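PDB 4FQD: NikO protein from Streptomyces tendae, which is an enolpyruvyl transferase of nikkomycin biosynthesis, a MurA relative that probably moves the enolpyruvyl group of phosphoenolpyruvate onto a uridine nucleotide substrate. Local coordinates for residues Ala44-Asp58 / Tyr78-Trp92. The protein carries 4 engineered substitutions. Residues are numbered along the deposited sequence; the frame is centred on the assembly and turned at random.
Sequences AATASAPVRIENCPD and YDGADETFTVDASAW. Engineered in segment 44-58: Arg52 (natural residue Pro).
Val51 and Ile53 pair antiparallel with Val87 and Phe85, the strand axes 166° apart, through four backbone hydrogen bonds, among them Ile53 N to Phe85 O at 2.7 Å. On the tightly packed face of these four buried side chains, Cys56 SG, anti to its backbone N (chi1 -180°), reaches Phe85 CB at 3.5 Å and Tyr78 CE1 at 3.7 Å, meeting both rings obliquely. Cys56 N donates to Glu83 O, extending the pairing beyond the strand, while Tyr78 OH donates to Cys56 O (2.9 Å) from 35° above the carbonyl plane. A phenylalanine in place of Tyr78 would probably leave Cys56 O without this donor and the loop after strand 50-54 with one tie fewer to strand 75-79. The opposite face is looser and meets solvent: Arg52, an exposed engineered residue, stretches past Thr84, with NE 3.5 Å from Thr84 CG2. Asp82 OD2 sits at its guanidinium edge, a long salt bridge (NH2 to OD2 4.0 Å), and Glu54 OE2 lies over one face with no N-H aimed at it. Strand 84-88 lies between 75-79 and 50-54, strand 257-260 flanks 50-54, and helices 34-44 and 60-71 cover the tight face of this mixed sheet, part of the family's inverse beta/alpha barrel.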
loop_
_atom_site.group_PDB
_atom_site.type_symbol
_atom_site.label_atom_id
_atom_site.label_comp_id
_atom_site.label_asym_id
_atom_site.label_seq_id
_atom_site.Cartn_x
_atom_site.Cartn_y
_atom_site.Cartn_z
ATOM N N ALA A 44 -10.390 -33.893 -7.981
ATOM C CA ALA A 44 -10.770 -35.292 -7.821
ATOM C C ALA A 44 -12.107 -35.585 -8.492
ATOM O O ALA A 44 -12.346 -36.695 -8.966
ATOM C CB ALA A 44 -10.827 -35.657 -6.346
ATOM N N ALA A 45 -12.973 -34.577 -8.534
ATOM C CA ALA A 45 -14.305 -34.727 -9.112
ATOM C C ALA A 45 -14.251 -34.949 -10.620
ATOM O O ALA A 45 -15.211 -35.438 -11.218
ATOM C CB ALA A 45 -15.160 -33.514 -8.785
ATOM N N THR A 46 -13.129 -34.585 -11.230
ATOM C CA THR A 46 -12.959 -34.733 -12.669
ATOM C C THR A 46 -12.358 -36.089 -13.018
ATOM O O THR A 46 -12.384 -36.511 -14.175
ATOM C CB THR A 46 -12.029 -33.643 -13.235
ATOM O OG1 THR A 46 -10.678 -33.915 -12.841
ATOM C CG2 THR A 46 -12.437 -32.270 -12.727
ATOM N N ALA A 47 -11.822 -36.772 -12.012
ATOM C CA ALA A 47 -11.050 -37.989 -12.241
ATOM C C ALA A 47 -11.858 -39.273 -12.069
ATOM O O ALA A 47 -13.012 -39.247 -11.643
ATOM C CB ALA A 47 -9.827 -38.013 -11.334
ATOM N N SER A 48 -11.229 -40.394 -12.409
ATOM C CA SER A 48 -11.832 -41.710 -12.244
ATOM C C SER A 48 -10.968 -42.543 -11.309
ATOM O O SER A 48 -10.894 -43.765 -11.437
ATOM C CB SER A 48 -11.956 -42.416 -13.594
ATOM O OG SER A 48 -12.608 -41.595 -14.547
ATOM N N ALA A 49 -10.312 -41.872 -10.370
ATOM C CA ALA A 49 -9.403 -42.532 -9.444
ATOM C C ALA A 49 -9.627 -42.038 -8.018
ATOM O O ALA A 49 -10.002 -40.885 -7.810
ATOM C CB ALA A 49 -7.964 -42.293 -9.864
ATOM N N PRO A 50 -9.400 -42.916 -7.029
ATOM C CA PRO A 50 -9.546 -42.521 -5.625
ATOM C C PRO A 50 -8.462 -41.536 -5.200
ATOM O O PRO A 50 -7.298 -41.700 -5.564
ATOM C CB PRO A 50 -9.385 -43.845 -4.871
ATOM C CG PRO A 50 -8.584 -44.706 -5.787
ATOM C CD PRO A 50 -9.034 -44.336 -7.168
ATOM N N VAL A 51 -8.853 -40.519 -4.440
ATOM C CA VAL A 51 -7.908 -39.527 -3.944
ATOM C C VAL A 51 -7.920 -39.490 -2.420
ATOM O O VAL A 51 -8.919 -39.112 -1.807
ATOM C CB VAL A 51 -8.226 -38.123 -4.491
ATOM C CG1 VAL A 51 -7.313 -37.083 -3.856
ATOM C CG2 VAL A 51 -8.094 -38.106 -6.004
ATOM N N ARG A 52 -6.808 -39.892 -1.813
ATOM C CA ARG A 52 -6.695 -39.892 -0.361
ATOM C C ARG A 52 -6.104 -38.584 0.145
ATOM O O ARG A 52 -4.956 -38.252 -0.151
ATOM C CB ARG A 52 -5.852 -41.073 0.122
ATOM C CG ARG A 52 -5.774 -41.172 1.633
ATOM C CD ARG A 52 -4.967 -42.372 2.090
ATOM N NE ARG A 52 -5.009 -42.509 3.543
ATOM C CZ ARG A 52 -4.331 -43.422 4.229
ATOM N NH1 ARG A 52 -3.548 -44.285 3.595
ATOM N NH2 ARG A 52 -4.432 -43.469 5.551
ATOM N N ILE A 53 -6.895 -37.846 0.916
ATOM C CA ILE A 53 -6.484 -36.538 1.407
ATOM C C ILE A 53 -6.164 -36.578 2.897
ATOM O O ILE A 53 -7.066 -36.616 3.734
ATOM C CB ILE A 53 -7.576 -35.484 1.155
ATOM C CG1 ILE A 53 -8.028 -35.524 -0.307
ATOM C CG2 ILE A 53 -7.077 -34.101 1.526
ATOM C CD1 ILE A 53 -9.156 -34.569 -0.624
ATOM N N GLU A 54 -4.877 -36.570 3.225
ATOM C CA GLU A 54 -4.449 -36.559 4.618
ATOM C C GLU A 54 -4.394 -35.132 5.149
ATOM O O GLU A 54 -4.380 -34.176 4.372
ATOM C CB GLU A 54 -3.089 -37.240 4.772
ATOM C CG GLU A 54 -3.048 -38.652 4.218
ATOM C CD GLU A 54 -2.214 -39.586 5.071
ATOM O OE1 GLU A 54 -1.928 -39.233 6.234
ATOM O OE2 GLU A 54 -1.846 -40.673 4.578
ATOM N N ASN A 55 -4.358 -35.001 6.473
ATOM C CA ASN A 55 -4.411 -33.701 7.134
ATOM C C ASN A 55 -5.617 -32.897 6.656
ATOM O O ASN A 55 -5.508 -31.714 6.339
ATOM C CB ASN A 55 -3.112 -32.916 6.916
ATOM C CG ASN A 55 -2.996 -31.706 7.829
ATOM O OD1 ASN A 55 -3.475 -31.721 8.963
ATOM N ND2 ASN A 55 -2.368 -30.647 7.331
ATOM N N CYS A 56 -6.766 -33.560 6.586
ATOM C CA CYS A 56 -7.990 -32.912 6.138
ATOM C C CYS A 56 -8.727 -32.284 7.313
ATOM O O CYS A 56 -8.990 -32.951 8.314
ATOM C CB CYS A 56 -8.898 -33.908 5.413
ATOM S SG CYS A 56 -10.446 -33.197 4.807
ATOM N N PRO A 57 -9.063 -30.993 7.195
ATOM C CA PRO A 57 -9.745 -30.266 8.269
ATOM C C PRO A 57 -11.176 -30.755 8.470
ATOM O O PRO A 57 -11.875 -31.048 7.498
ATOM C CB PRO A 57 -9.745 -28.820 7.765
ATOM C CG PRO A 57 -9.688 -28.941 6.282
ATOM C CD PRO A 57 -8.839 -30.148 6.008
ATOM N N ASP A 58 -11.597 -30.848 9.726
ATOM C CA ASP A 58 -12.958 -31.252 10.050
ATOM C C ASP A 58 -13.859 -30.025 10.134
ATOM O O ASP A 58 -14.215 -29.572 11.223
ATOM C CB ASP A 58 -12.983 -32.027 11.369
ATOM C CG ASP A 58 -14.359 -32.572 11.699
ATOM O OD1 ASP A 58 -15.174 -32.746 10.768
ATOM O OD2 ASP A 58 -14.623 -32.831 12.893
ATOM N N TYR A 78 -14.982 -39.548 5.324
ATOM C CA TYR A 78 -14.060 -38.818 6.184
ATOM C C TYR A 78 -13.794 -39.571 7.483
ATOM O O TYR A 78 -14.713 -39.846 8.253
ATOM C CB TYR A 78 -14.594 -37.415 6.486
ATOM C CG TYR A 78 -13.667 -36.585 7.346
ATOM C CD1 TYR A 78 -12.449 -36.135 6.853
ATOM C CD2 TYR A 78 -14.011 -36.248 8.649
ATOM C CE1 TYR A 78 -11.597 -35.374 7.633
ATOM C CE2 TYR A 78 -13.166 -35.486 9.437
ATOM C CZ TYR A 78 -11.961 -35.052 8.925
ATOM O OH TYR A 78 -11.118 -34.294 9.706
ATOM N N ASP A 79 -12.528 -39.903 7.713
ATOM C CA ASP A 79 -12.120 -40.582 8.936
ATOM C C ASP A 79 -11.558 -39.558 9.917
ATOM O O ASP A 79 -10.374 -39.224 9.867
ATOM C CB ASP A 79 -11.071 -41.650 8.621
ATOM C CG ASP A 79 -10.892 -42.650 9.751
ATOM O OD1 ASP A 79 -11.212 -42.315 10.911
ATOM O OD2 ASP A 79 -10.425 -43.775 9.476
ATOM N N GLY A 80 -12.412 -39.069 10.811
ATOM C CA GLY A 80 -12.036 -38.032 11.755
ATOM C C GLY A 80 -10.932 -38.420 12.722
ATOM O O GLY A 80 -10.294 -37.555 13.322
ATOM N N ALA A 81 -10.706 -39.722 12.873
ATOM C CA ALA A 81 -9.671 -40.221 13.773
ATOM C C ALA A 81 -8.276 -39.814 13.310
ATOM O O ALA A 81 -7.488 -39.277 14.088
ATOM C CB ALA A 81 -9.768 -41.732 13.907
ATOM N N ASP A 82 -7.970 -40.073 12.043
ATOM C CA ASP A 82 -6.680 -39.685 11.482
ATOM C C ASP A 82 -6.826 -38.541 10.482
ATOM O O ASP A 82 -5.899 -38.247 9.727
ATOM C CB ASP A 82 -5.973 -40.883 10.840
ATOM C CG ASP A 82 -6.794 -41.529 9.745
ATOM O OD1 ASP A 82 -8.033 -41.394 9.781
ATOM O OD2 ASP A 82 -6.203 -42.174 8.854
ATOM N N GLU A 83 -7.995 -37.905 10.492
ATOM C CA GLU A 83 -8.275 -36.743 9.648
ATOM C C GLU A 83 -7.978 -37.002 8.175
ATOM O O GLU A 83 -7.248 -36.247 7.536
ATOM C CB GLU A 83 -7.500 -35.520 10.144
ATOM C CG GLU A 83 -7.753 -35.191 11.604
ATOM C CD GLU A 83 -7.266 -33.808 11.984
ATOM O OE1 GLU A 83 -6.049 -33.642 12.212
ATOM O OE2 GLU A 83 -8.104 -32.885 12.054
ATOM N N THR A 84 -8.551 -38.077 7.646
ATOM C CA THR A 84 -8.304 -38.477 6.267
ATOM C C THR A 84 -9.587 -38.477 5.444
ATOM O O THR A 84 -10.573 -39.117 5.811
ATOM C CB THR A 84 -7.655 -39.871 6.198
ATOM O OG1 THR A 84 -6.400 -39.850 6.890
ATOM C CG2 THR A 84 -7.425 -40.280 4.755
ATOM N N PHE A 85 -9.565 -37.754 4.330
ATOM C CA PHE A 85 -10.714 -37.671 3.440
ATOM C C PHE A 85 -10.433 -38.449 2.162
ATOM O O PHE A 85 -9.530 -38.103 1.402
ATOM C CB PHE A 85 -11.011 -36.212 3.095
ATOM C CG PHE A 85 -12.385 -35.985 2.530
ATOM C CD1 PHE A 85 -13.400 -36.904 2.742
ATOM C CD2 PHE A 85 -12.659 -34.852 1.782
ATOM C CE1 PHE A 85 -14.664 -36.695 2.222
ATOM C CE2 PHE A 85 -13.921 -34.637 1.257
ATOM C CZ PHE A 85 -14.925 -35.559 1.478
ATOM N N THR A 86 -11.207 -39.505 1.930
ATOM C CA THR A 86 -11.046 -40.313 0.727
ATOM C C THR A 86 -12.249 -40.175 -0.201
ATOM O O THR A 86 -13.372 -40.514 0.168
ATOM C CB THR A 86 -10.833 -41.799 1.065
ATOM O OG1 THR A 86 -9.654 -41.944 1.867
ATOM C CG2 THR A 86 -10.674 -42.614 -0.210
ATOM N N VAL A 87 -12.002 -39.673 -1.406
ATOM C CA VAL A 87 -13.060 -39.485 -2.392
ATOM C C VAL A 87 -12.757 -40.251 -3.676
ATOM O O VAL A 87 -11.604 -40.576 -3.959
ATOM C CB VAL A 87 -13.255 -37.996 -2.734
ATOM C CG1 VAL A 87 -13.738 -37.225 -1.512
ATOM C CG2 VAL A 87 -11.961 -37.404 -3.271
ATOM N N ASP A 88 -13.801 -40.539 -4.448
ATOM C CA ASP A 88 -13.652 -41.232 -5.723
ATOM C C ASP A 88 -14.831 -40.894 -6.630
ATOM O O ASP A 88 -15.975 -41.238 -6.331
ATOM C CB ASP A 88 -13.566 -42.744 -5.509
ATOM C CG ASP A 88 -12.994 -43.475 -6.714
ATOM O OD1 ASP A 88 -12.969 -42.890 -7.817
ATOM O OD2 ASP A 88 -12.568 -44.638 -6.556
ATOM N N ALA A 89 -14.544 -40.223 -7.740
ATOM C CA ALA A 89 -15.590 -39.773 -8.652
ATOM C C ALA A 89 -15.772 -40.719 -9.834
ATOM O O ALA A 89 -16.293 -40.325 -10.875
ATOM C CB ALA A 89 -15.291 -38.364 -9.143
ATOM N N SER A 90 -15.346 -41.967 -9.667
ATOM C CA SER A 90 -15.443 -42.960 -10.734
ATOM C C SER A 90 -16.891 -43.240 -11.126
ATOM O O SER A 90 -17.235 -43.231 -12.308
ATOM C CB SER A 90 -14.760 -44.264 -10.316
ATOM O OG SER A 90 -13.403 -44.045 -9.978
ATOM N N ALA A 91 -17.736 -43.485 -10.129
ATOM C CA ALA A 91 -19.129 -43.844 -10.375
ATOM C C ALA A 91 -20.057 -42.632 -10.363
ATOM O O ALA A 91 -21.262 -42.767 -10.149
ATOM C CB ALA A 91 -19.595 -44.880 -9.362
ATOM N N TRP A 92 -19.489 -41.453 -10.591
ATOM C CA TRP A 92 -20.266 -40.220 -10.644
ATOM C C TRP A 92 -21.217 -40.258 -11.838
ATOM O O TRP A 92 -20.778 -40.239 -12.988
ATOM C CB TRP A 92 -19.329 -39.016 -10.761
ATOM C CG TRP A 92 -19.956 -37.706 -10.388
ATOM C CD1 TRP A 92 -21.047 -37.123 -10.964
ATOM C CD2 TRP A 92 -19.511 -36.802 -9.368
ATOM N NE1 TRP A 92 -21.318 -35.921 -10.357
ATOM C CE2 TRP A 92 -20.388 -35.700 -9.375
ATOM C CE3 TRP A 92 -18.459 -36.822 -8.446
ATOM C CZ2 TRP A 92 -20.245 -34.627 -8.496
ATOM C CZ3 TRP A 92 -18.319 -35.755 -7.575
ATOM C CH2 TRP A 92 -19.208 -34.673 -7.606
HETATM O O HOH W 1 -12.101 -39.137 -8.061
HETATM O O HOH W 2 -2.882 -33.003 10.961
#